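Beta-methylmalyl-CoA dehydratase (Chloroflexus aurantiacus, PDB 4E3E) catalyses the reversible dehydration of beta-methylmalyl-CoA to mesaconyl-CoA in the glyoxylate assimilation cycle, a step in carbon dioxide fixation. Local coordinates at residues I307-K318 and A337-M348. Residues are numbered along the deposited sequence; the frame is centred on the assembly and turned at random.
Sequences IGALRVRTVATK and AVVLDFDYTVLM
Arg311 and Asp343 meet across two antiparallel neighbours in the hot dog sheet of this hydratase, strands 307-318 and 338-348, and illustrate how a salt bridge can run diagonally between successive non-hydrogen-bonded pairs, here Arg311 with Thr345 and Arg313 with Asp343. The arginine chain leaves CB fully extended: CG passes 3.5 Å from Asp343 OD1, and CD stays beside the same oxygen. NE donates to Asp343 OD1 at 2.9 Å, meeting the syn lone pair of that oxygen. This bond is almost straight (172°) and lies in the guanidinium plane. At the tip, NH2 reaches Asp343 OD2 (2.8 Å), completing a side-on grip with the guanidinium and carboxylate planes 33° apart, while NH1 turns to Asp167. Replacing Arg311 with alanine is likely to leave the Asp343 and Asp167 carboxylates without this cation, and the former freer to turn. Arg313, bent at chi3 (-49°), instead swings NH1 onto Asp341 OD1, and a water joins its NH2 to Asp343 OD2. Asp341 OD2 is held by Tyr334 and Tyr327. A classic beta bulge sets Val339 and Leu340 together opposite Ala316. On the sheet face of Val312, Thr314 and Tyr344, Val312 CB makes a CH-pi contact over the tyrosine ring. At the Tyr344 ring edge, OH and Thr314 OG1 share a hydrogen bond of 2.6 Å.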
loop_
_atom_site.group_PDB
_atom_site.type_symbol
_atom_site.label_atom_id
_atom_site.label_comp_id
_atom_site.label_asym_id
_atom_site.label_seq_id
_atom_site.Cartn_x
_atom_site.Cartn_y
_atom_site.Cartn_z
ATOM N N ILE A 307 -23.810 10.679 23.791
ATOM C CA ILE A 307 -22.582 9.907 23.724
ATOM C C ILE A 307 -22.075 9.693 25.143
ATOM O O ILE A 307 -22.172 10.582 25.978
ATOM C CB ILE A 307 -21.487 10.648 22.904
ATOM C CG1 ILE A 307 -21.917 10.772 21.441
ATOM C CG2 ILE A 307 -20.157 9.893 22.942
ATOM C CD1 ILE A 307 -21.013 11.633 20.586
ATOM N N GLY A 308 -21.534 8.504 25.399
ATOM C CA GLY A 308 -20.924 8.172 26.676
ATOM C C GLY A 308 -19.525 7.624 26.464
ATOM O O GLY A 308 -19.124 7.338 25.329
ATOM N N ALA A 309 -18.780 7.480 27.556
ATOM C CA ALA A 309 -17.447 6.909 27.493
ATOM C C ALA A 309 -17.402 5.519 28.100
ATOM O O ALA A 309 -18.120 5.220 29.059
ATOM C CB ALA A 309 -16.440 7.813 28.192
ATOM N N LEU A 310 -16.550 4.675 27.540
ATOM C CA LEU A 310 -16.210 3.399 28.163
ATOM C C LEU A 310 -14.709 3.329 28.295
ATOM O O LEU A 310 -13.970 3.660 27.353
ATOM C CB LEU A 310 -16.692 2.216 27.324
ATOM C CG LEU A 310 -18.193 2.033 27.066
ATOM C CD1 LEU A 310 -18.404 0.968 25.991
ATOM C CD2 LEU A 310 -18.958 1.674 28.334
ATOM N N ARG A 311 -14.256 2.928 29.473
ATOM C CA ARG A 311 -12.849 2.649 29.666
ATOM C C ARG A 311 -12.681 1.172 29.362
ATOM O O ARG A 311 -13.351 0.330 29.967
ATOM C CB ARG A 311 -12.381 2.981 31.086
ATOM C CG ARG A 311 -10.870 2.794 31.273
ATOM C CD ARG A 311 -10.404 3.151 32.679
ATOM N NE ARG A 311 -8.940 3.086 32.789
ATOM C CZ ARG A 311 -8.234 3.560 33.815
ATOM N NH1 ARG A 311 -8.841 4.145 34.844
ATOM N NH2 ARG A 311 -6.913 3.454 33.817
ATOM N N VAL A 312 -11.811 0.871 28.401
ATOM C CA VAL A 312 -11.666 -0.479 27.876
ATOM C C VAL A 312 -10.232 -0.941 28.051
ATOM O O VAL A 312 -9.296 -0.166 27.825
ATOM C CB VAL A 312 -12.048 -0.530 26.374
ATOM C CG1 VAL A 312 -11.899 -1.946 25.786
ATOM C CG2 VAL A 312 -13.463 0.010 26.148
ATOM N N ARG A 313 -10.065 -2.194 28.474
ATOM C CA ARG A 313 -8.789 -2.876 28.341
ATOM C C ARG A 313 -8.899 -3.862 27.186
ATOM O O ARG A 313 -9.747 -4.761 27.213
ATOM C CB ARG A 313 -8.413 -3.647 29.611
ATOM C CG ARG A 313 -7.044 -4.323 29.514
ATOM C CD ARG A 313 -6.710 -5.264 30.696
ATOM N NE ARG A 313 -6.958 -4.641 32.001
ATOM C CZ ARG A 313 -6.240 -3.651 32.535
ATOM N NH1 ARG A 313 -5.188 -3.136 31.897
ATOM N NH2 ARG A 313 -6.588 -3.161 33.719
ATOM N N THR A 314 -8.051 -3.699 26.171
ATOM C CA THR A 314 -7.928 -4.737 25.150
ATOM C C THR A 314 -6.589 -5.429 25.316
ATOM O O THR A 314 -5.540 -4.783 25.381
ATOM C CB THR A 314 -8.110 -4.188 23.738
ATOM O OG1 THR A 314 -9.398 -3.529 23.650
ATOM C CG2 THR A 314 -8.038 -5.308 22.711
ATOM N N VAL A 315 -6.635 -6.747 25.387
ATOM C CA VAL A 315 -5.439 -7.559 25.547
ATOM C C VAL A 315 -5.223 -8.328 24.248
ATOM O O VAL A 315 -6.137 -9.014 23.781
ATOM C CB VAL A 315 -5.630 -8.563 26.707
ATOM C CG1 VAL A 315 -4.420 -9.473 26.840
ATOM C CG2 VAL A 315 -5.878 -7.814 28.011
ATOM N N ALA A 316 -4.035 -8.200 23.650
ATOM C CA ALA A 316 -3.707 -8.978 22.450
ATOM C C ALA A 316 -2.826 -10.160 22.828
ATOM O O ALA A 316 -1.926 -10.047 23.675
ATOM C CB ALA A 316 -3.034 -8.121 21.377
ATOM N N THR A 317 -3.073 -11.276 22.190
ATOM C CA THR A 317 -2.303 -12.473 22.423
ATOM C C THR A 317 -1.827 -13.026 21.111
ATOM O O THR A 317 -2.363 -12.723 20.092
ATOM C CB THR A 317 -3.117 -13.549 23.138
ATOM O OG1 THR A 317 -4.271 -13.861 22.387
ATOM C CG2 THR A 317 -3.555 -13.076 24.447
ATOM N N LYS A 318 -0.810 -13.857 21.154
ATOM C CA LYS A 318 -0.382 -14.526 19.965
ATOM C C LYS A 318 -0.735 -15.983 20.015
ATOM O O LYS A 318 -0.550 -16.623 21.009
ATOM C CB LYS A 318 1.101 -14.337 19.683
ATOM C CG LYS A 318 2.037 -14.766 20.775
ATOM C CD LYS A 318 3.419 -15.026 20.231
ATOM C CE LYS A 318 4.308 -13.858 20.529
ATOM N NZ LYS A 318 5.624 -13.922 19.884
ATOM N N ALA A 337 1.817 -15.709 26.415
ATOM C CA ALA A 337 1.098 -15.483 25.157
ATOM C C ALA A 337 0.634 -14.036 24.959
ATOM O O ALA A 337 0.306 -13.636 23.830
ATOM C CB ALA A 337 -0.085 -16.442 25.044
ATOM N N VAL A 338 0.610 -13.252 26.040
ATOM C CA VAL A 338 0.108 -11.873 25.980
ATOM C C VAL A 338 1.184 -10.902 25.465
ATOM O O VAL A 338 2.300 -10.844 26.017
ATOM C CB VAL A 338 -0.427 -11.395 27.353
ATOM C CG1 VAL A 338 -0.825 -9.922 27.294
ATOM C CG2 VAL A 338 -1.613 -12.243 27.796
ATOM N N VAL A 339 0.838 -10.121 24.435
ATOM C CA VAL A 339 1.797 -9.208 23.793
ATOM C C VAL A 339 1.440 -7.743 24.005
ATOM O O VAL A 339 2.298 -6.861 23.853
ATOM C CB VAL A 339 1.993 -9.502 22.276
ATOM C CG1 VAL A 339 2.645 -10.883 22.067
ATOM C CG2 VAL A 339 0.681 -9.343 21.497
ATOM N N LEU A 340 0.186 -7.493 24.371
ATOM C CA LEU A 340 -0.302 -6.123 24.532
ATOM C C LEU A 340 -1.320 -6.065 25.652
ATOM O O LEU A 340 -2.234 -6.887 25.695
ATOM C CB LEU A 340 -0.972 -5.645 23.254
ATOM C CG LEU A 340 -1.500 -4.203 23.335
ATOM C CD1 LEU A 340 -0.320 -3.234 23.417
ATOM C CD2 LEU A 340 -2.432 -3.877 22.162
ATOM N N ASP A 341 -1.153 -5.103 26.555
ATOM C CA ASP A 341 -2.170 -4.766 27.543
ATOM C C ASP A 341 -2.460 -3.282 27.356
ATOM O O ASP A 341 -1.666 -2.441 27.766
ATOM C CB ASP A 341 -1.652 -5.062 28.959
ATOM C CG ASP A 341 -2.672 -4.741 30.045
ATOM O OD1 ASP A 341 -3.779 -4.235 29.723
ATOM O OD2 ASP A 341 -2.356 -4.982 31.230
ATOM N N PHE A 342 -3.592 -2.967 26.733
ATOM C CA PHE A 342 -3.878 -1.611 26.243
ATOM C C PHE A 342 -5.137 -1.092 26.927
ATOM O O PHE A 342 -6.187 -1.718 26.837
ATOM C CB PHE A 342 -4.054 -1.656 24.708
ATOM C CG PHE A 342 -4.233 -0.303 24.048
ATOM C CD1 PHE A 342 -3.278 0.704 24.187
ATOM C CD2 PHE A 342 -5.347 -0.054 23.228
ATOM C CE1 PHE A 342 -3.453 1.945 23.561
ATOM C CE2 PHE A 342 -5.524 1.185 22.596
ATOM C CZ PHE A 342 -4.573 2.181 22.770
ATOM N N ASP A 343 -5.028 0.047 27.609
ATOM C CA ASP A 343 -6.098 0.575 28.446
ATOM C C ASP A 343 -6.409 1.957 27.890
ATOM O O ASP A 343 -5.553 2.840 27.883
ATOM C CB ASP A 343 -5.582 0.621 29.913
ATOM C CG ASP A 343 -6.461 1.445 30.878
ATOM O OD1 ASP A 343 -7.491 2.083 30.520
ATOM O OD2 ASP A 343 -6.087 1.458 32.064
ATOM N N TYR A 344 -7.632 2.144 27.407
ATOM C CA TYR A 344 -7.973 3.342 26.672
ATOM C C TYR A 344 -9.441 3.643 26.866
ATOM O O TYR A 344 -10.178 2.863 27.485
ATOM C CB TYR A 344 -7.631 3.183 25.171
ATOM C CG TYR A 344 -8.326 2.016 24.489
ATOM C CD1 TYR A 344 -8.014 0.694 24.836
ATOM C CD2 TYR A 344 -9.317 2.229 23.513
ATOM C CE1 TYR A 344 -8.647 -0.382 24.228
ATOM C CE2 TYR A 344 -9.959 1.150 22.898
ATOM C CZ TYR A 344 -9.611 -0.160 23.262
ATOM O OH TYR A 344 -10.235 -1.245 22.664
ATOM N N THR A 345 -9.859 4.783 26.345
ATOM C CA THR A 345 -11.219 5.246 26.506
ATOM C C THR A 345 -11.836 5.535 25.140
ATOM O O THR A 345 -11.274 6.299 24.320
ATOM C CB THR A 345 -11.262 6.504 27.381
ATOM O OG1 THR A 345 -10.732 6.192 28.675
ATOM C CG2 THR A 345 -12.692 7.014 27.541
ATOM N N VAL A 346 -12.995 4.922 24.904
ATOM C CA VAL A 346 -13.711 5.089 23.644
ATOM C C VAL A 346 -14.954 5.931 23.880
ATOM O O VAL A 346 -15.454 6.033 25.011
ATOM C CB VAL A 346 -14.113 3.733 23.031
ATOM C CG1 VAL A 346 -12.869 2.912 22.688
ATOM C CG2 VAL A 346 -15.025 2.953 23.992
ATOM N N LEU A 347 -15.439 6.558 22.820
ATOM C CA LEU A 347 -16.728 7.220 22.850
ATOM C C LEU A 347 -17.726 6.300 22.150
ATOM O O LEU A 347 -17.382 5.685 21.135
ATOM C CB LEU A 347 -16.667 8.578 22.137
ATOM C CG LEU A 347 -15.607 9.592 22.595
ATOM C CD1 LEU A 347 -15.626 10.828 21.704
ATOM C CD2 LEU A 347 -15.805 9.986 24.054
HETATM N N MSE A 348 -18.947 6.210 22.680
HETATM C CA MSE A 348 -20.006 5.384 22.073
HETATM C C MSE A 348 -21.342 6.094 22.160
HETATM O O MSE A 348 -21.672 6.654 23.203
HETATM C CB MSE A 348 -20.062 4.044 22.809
HETATM C CG MSE A 348 -21.168 3.147 22.256
HETATM SE SE MSE A 348 -21.071 1.315 23.002
HETATM C CE MSE A 348 -19.327 0.584 22.388
HETATM O O HOH W 1 -6.051 -0.097 34.236
#